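Local atomic coordinates of putative pectin lyase (PDB entry 7CHU), a protein that serves as the trimeric tailspike of a deep-sea thermophilic bacteriophage and probably recognises, and may cleave, polysaccharides of the host surface. Residues L196-C207 with D219-N230. Residues are numbered along the deposited sequence; the frame is centred on the assembly and turned at random.
Sequences LGRFLDFGVRYC and DTNIIGLYNTDN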
ATOM      1  N   LEU A 196     -12.566   0.614 -15.982  1.00 14.06           N
ATOM      2  CA  LEU A 196     -11.393   1.496 -15.941  1.00 15.69           C
ATOM      3  C   LEU A 196     -11.729   2.873 -15.366  1.00 15.04           C
ATOM      4  O   LEU A 196     -11.219   3.899 -15.823  1.00 14.57           O
ATOM      5  CB  LEU A 196     -10.755   1.607 -17.321  1.00 13.57           C
ATOM      6  CG  LEU A 196     -10.097   0.289 -17.750  1.00 20.71           C
ATOM      7  CD1 LEU A 196     -10.169   0.007 -19.256  1.00 25.75           C
ATOM      8  CD2 LEU A 196      -8.673   0.288 -17.274  1.00 20.04           C
ATOM      9  N   GLY A 197     -12.575   2.889 -14.337  1.00 13.08           N
ATOM     10  CA  GLY A 197     -12.841   4.118 -13.619  1.00 14.32           C
ATOM     11  C   GLY A 197     -11.659   4.538 -12.759  1.00 16.19           C
ATOM     12  O   GLY A 197     -10.879   3.710 -12.272  1.00 12.75           O
ATOM     13  N   ARG A 198     -11.532   5.855 -12.583  1.00 14.68           N
ATOM     14  CA  ARG A 198     -10.470   6.455 -11.776  1.00 17.19           C
ATOM     15  C   ARG A 198     -11.081   7.520 -10.868  1.00 15.22           C
ATOM     16  O   ARG A 198     -11.459   8.595 -11.338  1.00 15.35           O
ATOM     17  CB  ARG A 198      -9.383   7.069 -12.666  1.00 16.48           C
ATOM     18  CG  ARG A 198      -8.573   6.050 -13.502  1.00 19.03           C
ATOM     19  CD  ARG A 198      -7.823   5.080 -12.625  1.00 17.18           C
ATOM     20  NE  ARG A 198      -6.830   4.266 -13.329  1.00 15.28           N
ATOM     21  CZ  ARG A 198      -7.025   3.013 -13.728  1.00 19.49           C
ATOM     22  NH1 ARG A 198      -8.202   2.395 -13.510  1.00 16.93           N
ATOM     23  NH2 ARG A 198      -6.038   2.358 -14.338  1.00 16.92           N
ATOM     24  N   PHE A 199     -11.146   7.244  -9.571  1.00 12.85           N
ATOM     25  CA  PHE A 199     -11.736   8.146  -8.591  1.00 14.72           C
ATOM     26  C   PHE A 199     -10.665   8.543  -7.569  1.00 16.25           C
ATOM     27  O   PHE A 199      -9.858   7.702  -7.151  1.00 15.98           O
ATOM     28  CB  PHE A 199     -12.936   7.483  -7.877  1.00 15.32           C
ATOM     29  CG  PHE A 199     -14.086   7.116  -8.791  1.00 15.08           C
ATOM     30  CD1 PHE A 199     -13.983   6.052  -9.679  1.00 13.95           C
ATOM     31  CD2 PHE A 199     -15.276   7.828  -8.745  1.00 13.63           C
ATOM     32  CE1 PHE A 199     -15.040   5.714 -10.528  1.00 14.15           C
ATOM     33  CE2 PHE A 199     -16.350   7.495  -9.582  1.00 14.64           C
ATOM     34  CZ  PHE A 199     -16.233   6.441 -10.477  1.00 16.03           C
ATOM     35  N   LEU A 200     -10.646   9.819  -7.168  1.00 16.60           N
ATOM     36  CA  LEU A 200      -9.625  10.287  -6.217  1.00 14.44           C
ATOM     37  C   LEU A 200     -10.213  11.298  -5.242  1.00 13.90           C
ATOM     38  O   LEU A 200     -10.778  12.308  -5.665  1.00 14.63           O
ATOM     39  CB  LEU A 200      -8.427  10.913  -6.958  1.00 12.94           C
ATOM     40  CG  LEU A 200      -7.301  11.505  -6.085  1.00 18.86           C
ATOM     41  CD1 LEU A 200      -6.623  10.414  -5.238  1.00 15.93           C
ATOM     42  CD2 LEU A 200      -6.259  12.263  -6.945  1.00 25.40           C
ATOM     43  N   ASP A 201     -10.034  11.062  -3.943  1.00 15.70           N
ATOM     44  CA  ASP A 201     -10.339  12.058  -2.905  1.00 13.92           C
ATOM     45  C   ASP A 201     -11.726  12.681  -3.117  1.00 16.99           C
ATOM     46  O   ASP A 201     -11.876  13.850  -3.477  1.00 16.14           O
ATOM     47  CB  ASP A 201      -9.264  13.154  -2.884  1.00 16.63           C
ATOM     48  CG  ASP A 201      -7.880  12.623  -2.467  1.00 20.00           C
ATOM     49  OD1 ASP A 201      -7.802  11.561  -1.790  1.00 18.27           O
ATOM     50  OD2 ASP A 201      -6.867  13.281  -2.824  1.00 22.30           O
ATOM     51  N   PHE A 202     -12.748  11.863  -2.941  1.00 14.19           N
ATOM     52  CA  PHE A 202     -14.103  12.380  -3.019  1.00 15.88           C
ATOM     53  C   PHE A 202     -14.898  11.811  -1.863  1.00 17.07           C
ATOM     54  O   PHE A 202     -14.543  10.767  -1.315  1.00 15.20           O
ATOM     55  CB  PHE A 202     -14.761  12.090  -4.372  1.00 15.33           C
ATOM     56  CG  PHE A 202     -15.295  10.673  -4.551  1.00 15.15           C
ATOM     57  CD1 PHE A 202     -14.456   9.634  -4.854  1.00 18.90           C
ATOM     58  CD2 PHE A 202     -16.655  10.419  -4.504  1.00 17.16           C
ATOM     59  CE1 PHE A 202     -14.953   8.353  -5.069  1.00 16.68           C
ATOM     60  CE2 PHE A 202     -17.153   9.150  -4.727  1.00 19.23           C
ATOM     61  CZ  PHE A 202     -16.293   8.110  -5.008  1.00 18.23           C
ATOM     62  N   GLY A 203     -15.919  12.545  -1.453  1.00 14.81           N
ATOM     63  CA  GLY A 203     -16.708  12.196  -0.276  1.00 17.24           C
ATOM     64  C   GLY A 203     -18.145  11.899  -0.638  1.00 16.36           C
ATOM     65  O   GLY A 203     -18.695  12.489  -1.574  1.00 16.23           O
ATOM     66  N   VAL A 204     -18.742  10.952   0.078  1.00 12.28           N
ATOM     67  CA  VAL A 204     -20.158  10.633  -0.028  1.00 12.24           C
ATOM     68  C   VAL A 204     -20.664  10.491   1.396  1.00 15.87           C
ATOM     69  O   VAL A 204     -20.234   9.587   2.124  1.00 15.16           O
ATOM     70  CB  VAL A 204     -20.425   9.358  -0.833  1.00 15.39           C
ATOM     71  CG1 VAL A 204     -21.916   9.097  -0.898  1.00 15.78           C
ATOM     72  CG2 VAL A 204     -19.881   9.486  -2.257  1.00 19.27           C
ATOM     73  N   ARG A 205     -21.542  11.398   1.814  1.00 14.43           N
ATOM     74  CA  ARG A 205     -21.908  11.486   3.216  1.00 13.32           C
ATOM     75  C   ARG A 205     -23.388  11.812   3.355  1.00 17.82           C
ATOM     76  O   ARG A 205     -23.949  12.548   2.544  1.00 16.84           O
ATOM     77  CB  ARG A 205     -21.064  12.543   3.946  1.00 16.32           C
ATOM     78  CG  ARG A 205     -19.544  12.313   3.854  1.00 17.95           C
ATOM     79  CD  ARG A 205     -18.754  13.420   4.570  1.00 22.40           C
ATOM     80  NE  ARG A 205     -18.866  13.269   6.017  1.00 19.63           N
ATOM     81  CZ  ARG A 205     -18.633  14.230   6.906  1.00 28.28           C
ATOM     82  NH1 ARG A 205     -18.261  15.447   6.502  1.00 27.51           N
ATOM     83  NH2 ARG A 205     -18.768  13.961   8.206  1.00 27.77           N
ATOM     84  N   TYR A 206     -24.006  11.257   4.402  1.00 13.00           N
ATOM     85  CA  TYR A 206     -25.369  11.602   4.811  1.00 16.47           C
ATOM     86  C   TYR A 206     -26.411  11.238   3.756  1.00 16.09           C
ATOM     87  O   TYR A 206     -27.431  11.924   3.615  1.00 14.47           O
ATOM     88  CB  TYR A 206     -25.486  13.081   5.182  1.00 15.56           C
ATOM     89  CG  TYR A 206     -24.553  13.487   6.292  1.00 20.74           C
ATOM     90  CD1 TYR A 206     -24.819  13.134   7.608  1.00 21.69           C
ATOM     91  CD2 TYR A 206     -23.405  14.223   6.022  1.00 20.85           C
ATOM     92  CE1 TYR A 206     -23.967  13.504   8.635  1.00 27.18           C
ATOM     93  CE2 TYR A 206     -22.533  14.584   7.045  1.00 27.11           C
ATOM     94  CZ  TYR A 206     -22.822  14.219   8.348  1.00 25.38           C
ATOM     95  OH  TYR A 206     -21.975  14.588   9.367  1.00 33.11           O
ATOM     96  N   CYS A 207     -26.169  10.154   3.017  1.00 12.73           N
ATOM     97  CA  CYS A 207     -27.158   9.628   2.076  1.00 16.34           C
ATOM     98  C   CYS A 207     -27.920   8.506   2.778  1.00 15.56           C
ATOM     99  O   CYS A 207     -27.308   7.553   3.258  1.00 16.10           O
ATOM    100  CB  CYS A 207     -26.482   9.100   0.814  1.00 14.82           C
ATOM    101  SG  CYS A 207     -25.590  10.336  -0.106  1.00 16.60           S
ATOM    102  N   ASP A 219     -12.325  -3.142 -12.936  1.00 14.28           N
ATOM    103  CA  ASP A 219     -11.008  -2.507 -13.127  1.00 14.39           C
ATOM    104  C   ASP A 219     -11.026  -1.024 -12.766  1.00 13.35           C
ATOM    105  O   ASP A 219     -10.595  -0.160 -13.534  1.00 14.08           O
ATOM    106  CB  ASP A 219     -10.513  -2.702 -14.561  1.00 13.07           C
ATOM    107  CG  ASP A 219     -10.356  -4.177 -14.953  1.00 17.73           C
ATOM    108  OD1 ASP A 219      -9.530  -4.885 -14.345  1.00 19.20           O
ATOM    109  OD2 ASP A 219     -11.014  -4.639 -15.910  1.00 18.99           O
ATOM    110  N   THR A 220     -11.530  -0.719 -11.578  1.00 14.68           N
ATOM    111  CA  THR A 220     -11.722   0.664 -11.166  1.00 13.72           C
ATOM    112  C   THR A 220     -10.967   0.957  -9.874  1.00 14.47           C
ATOM    113  O   THR A 220     -11.099   0.221  -8.889  1.00 11.65           O
ATOM    114  CB  THR A 220     -13.236   0.917 -11.051  1.00 14.67           C
ATOM    115  OG1 THR A 220     -13.762   0.839 -12.379  1.00 14.24           O
ATOM    116  CG2 THR A 220     -13.555   2.273 -10.461  1.00 11.24           C
ATOM    117  N   ASN A 221     -10.156   2.018  -9.893  1.00 15.10           N
ATOM    118  CA  ASN A 221      -9.361   2.445  -8.745  1.00 13.48           C
ATOM    119  C   ASN A 221     -10.071   3.569  -8.006  1.00 14.07           C
ATOM    120  O   ASN A 221     -10.513   4.550  -8.620  1.00 13.03           O
ATOM    121  CB  ASN A 221      -7.976   2.943  -9.161  1.00 15.50           C
ATOM    122  CG  ASN A 221      -7.116   1.863  -9.750  1.00 15.60           C
ATOM    123  OD1 ASN A 221      -7.395   0.676  -9.599  1.00 14.89           O
ATOM    124  ND2 ASN A 221      -6.055   2.268 -10.431  1.00 12.43           N
ATOM    125  N   ILE A 222     -10.151   3.439  -6.690  1.00 13.81           N
ATOM    126  CA  ILE A 222     -10.814   4.410  -5.831  1.00 15.75           C
ATOM    127  C   ILE A 222      -9.860   4.725  -4.691  1.00 15.64           C
ATOM    128  O   ILE A 222      -9.669   3.899  -3.793  1.00 14.25           O
ATOM    129  CB  ILE A 222     -12.161   3.889  -5.306  1.00 19.17           C
ATOM    130  CG1 ILE A 222     -13.095   3.590  -6.487  1.00 15.59           C
ATOM    131  CG2 ILE A 222     -12.799   4.904  -4.332  1.00 15.94           C
ATOM    132  CD1 ILE A 222     -14.299   2.743  -6.114  1.00 20.58           C
ATOM    133  N   ILE A 223      -9.259   5.914  -4.724  1.00 14.47           N
ATOM    134  CA  ILE A 223      -8.223   6.323  -3.784  1.00 14.70           C
ATOM    135  C   ILE A 223      -8.774   7.435  -2.905  1.00 13.16           C
ATOM    136  O   ILE A 223      -9.306   8.418  -3.417  1.00 13.12           O
ATOM    137  CB  ILE A 223      -6.955   6.781  -4.537  1.00 12.28           C
ATOM    138  CG1 ILE A 223      -6.460   5.679  -5.478  1.00 12.56           C
ATOM    139  CG2 ILE A 223      -5.834   7.224  -3.569  1.00 11.54           C
ATOM    140  CD1 ILE A 223      -5.346   6.165  -6.425  1.00 22.48           C
ATOM    141  N   GLY A 224      -8.641   7.289  -1.585  1.00 13.19           N
ATOM    142  CA  GLY A 224      -8.984   8.376  -0.678  1.00 14.15           C
ATOM    143  C   GLY A 224     -10.468   8.680  -0.525  1.00 16.79           C
ATOM    144  O   GLY A 224     -10.835   9.790  -0.087  1.00 15.85           O
ATOM    145  N   LEU A 225     -11.341   7.731  -0.859  1.00 13.06           N
ATOM    146  CA  LEU A 225     -12.771   7.940  -0.638  1.00 12.59           C
ATOM    147  C   LEU A 225     -13.063   8.140   0.846  1.00 14.90           C
ATOM    148  O   LEU A 225     -12.535   7.420   1.703  1.00 13.49           O
ATOM    149  CB  LEU A 225     -13.578   6.751  -1.172  1.00 14.35           C
ATOM    150  CG  LEU A 225     -15.042   6.613  -0.715  1.00 17.32           C
ATOM    151  CD1 LEU A 225     -15.925   7.710  -1.310  1.00 15.46           C
ATOM    152  CD2 LEU A 225     -15.629   5.247  -1.046  1.00 16.11           C
ATOM    153  N   TYR A 226     -13.908   9.125   1.144  1.00 13.34           N
ATOM    154  CA  TYR A 226     -14.410   9.398   2.492  1.00 12.91           C
ATOM    155  C   TYR A 226     -15.914   9.107   2.484  1.00 16.32           C
ATOM    156  O   TYR A 226     -16.669   9.747   1.745  1.00 11.57           O
ATOM    157  CB  TYR A 226     -14.122  10.847   2.859  1.00 13.46           C
ATOM    158  CG  TYR A 226     -14.479  11.304   4.246  1.00 13.22           C
ATOM    159  CD1 TYR A 226     -14.224  10.510   5.359  1.00 15.60           C
ATOM    160  CD2 TYR A 226     -15.030  12.566   4.447  1.00 17.01           C
ATOM    161  CE1 TYR A 226     -14.521  10.956   6.653  1.00 15.02           C
ATOM    162  CE2 TYR A 226     -15.332  13.021   5.721  1.00 19.08           C
ATOM    163  CZ  TYR A 226     -15.075  12.213   6.826  1.00 18.62           C
ATOM    164  OH  TYR A 226     -15.382  12.667   8.098  1.00 18.48           O
ATOM    165  N   ASN A 227     -16.351   8.156   3.306  1.00 12.75           N
ATOM    166  CA  ASN A 227     -17.703   7.591   3.212  1.00 12.28           C
ATOM    167  C   ASN A 227     -18.255   7.486   4.632  1.00 16.46           C
ATOM    168  O   ASN A 227     -17.811   6.621   5.396  1.00 14.64           O
ATOM    169  CB  ASN A 227     -17.641   6.233   2.505  1.00 14.34           C
ATOM    170  CG  ASN A 227     -19.017   5.624   2.248  1.00 15.70           C
ATOM    171  OD1 ASN A 227     -19.753   5.336   3.185  1.00 14.81           O
ATOM    172  ND2 ASN A 227     -19.350   5.398   0.976  1.00 13.52           N
ATOM    173  N   THR A 228     -19.157   8.396   5.021  1.00 13.25           N
ATOM    174  CA  THR A 228     -19.699   8.392   6.382  1.00 15.25           C
ATOM    175  C   THR A 228     -21.202   8.652   6.379  1.00 15.89           C
ATOM    176  O   THR A 228     -21.739   9.270   5.458  1.00 14.05           O
ATOM    177  CB  THR A 228     -19.046   9.452   7.305  1.00 17.78           C
ATOM    178  OG1 THR A 228     -19.708  10.716   7.148  1.00 18.01           O
ATOM    179  CG2 THR A 228     -17.575   9.631   6.978  1.00 15.94           C
ATOM    180  N   ASP A 229     -21.877   8.169   7.442  1.00 13.90           N
ATOM    181  CA  ASP A 229     -23.279   8.498   7.736  1.00 15.56           C
ATOM    182  C   ASP A 229     -24.221   8.094   6.601  1.00 14.97           C
ATOM    183  O   ASP A 229     -25.221   8.763   6.343  1.00 15.07           O
ATOM    184  CB  ASP A 229     -23.445   9.993   8.051  1.00 14.16           C
ATOM    185  CG  ASP A 229     -22.686  10.412   9.301  1.00 23.76           C
ATOM    186  OD1 ASP A 229     -23.244  10.249  10.399  1.00 22.99           O
ATOM    187  OD2 ASP A 229     -21.528  10.882   9.184  1.00 22.92           O
ATOM    188  N   ASN A 230     -23.916   7.002   5.912  1.00 15.25           N
ATOM    189  CA  ASN A 230     -24.700   6.553   4.772  1.00 13.34           C
ATOM    190  C   ASN A 230     -25.513   5.317   5.132  1.00 15.77           C
ATOM    191  O   ASN A 230     -25.198   4.605   6.075  1.00 13.47           O
ATOM    192  CB  ASN A 230     -23.792   6.229   3.587  1.00 12.05           C
ATOM    193  CG  ASN A 230     -23.101   7.468   3.030  1.00 14.71           C
ATOM    194  OD1 ASN A 230     -23.733   8.511   2.829  1.00 13.38           O
ATOM    195  ND2 ASN A 230     -21.796   7.354   2.776  1.00 13.15           N
TER
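Arg205 starts with CG beside its backbone N and bends at chi3 (73°), which lays its guanidinium beside Thr228 and across Tyr226. Thr228 places OG1 between its own N and carbonyl carbon (chi1 85°), where it takes a nearly straight bond from Arg205 NE (2.9 Å) in the guanidinium plane and also bonds Asp229 OD2. Tyr226 CE2 lies 3.4 Å above one guanidinium face, toward its rim, with ring and guanidinium planes 39° apart; Tyr206 CE2 sits over the centre of the opposite face, 3.8 Å above its plane. Asp229 OD2 is too far from Arg205 NH2 (4.2 Å) for a salt bridge, though the opposite charges may still attract. Close by, the Asn230 amide bonds segment 196-207 through both ends: ND2 approaches Val204 O from above its carbonyl plane (2.8 Å), and OD1 accepts Cys207 N in its own amide's carbonyl plane (2.9 Å). ND2 also bonds Asn227 OD1, which Asn263 holds from the next coil.

At the other end the Arg198 guanidinium stacks on the Asn221 amide, ND2 lying 3.5 Å above its centre; its NE and NH2 go to Asp201 and Gly224 O of a second subunit. On the inward face, Leu225 CD1 makes a CH-pi contact 3.9 Å from the centroid of the Phe202 ring, and Ile222 CG1 packs on Phe199.

Parallel backbone bonds join strand 198-200 to 220-223 and strand 202-205 to 226-228, and the chain turns a corner at Asp201, beside Gly224, as in successive coils of a right-handed parallel beta-helix. The chemistry divides by face: Phe199, Phe202, Ile222, Leu225 and hydrogen-bonded Asn227 face the interior, while Arg198 meets the second subunit and Asp201 and Gly224 bond Arg198 of the third, so that coil stacking and trimer assembly draw on the same two segments.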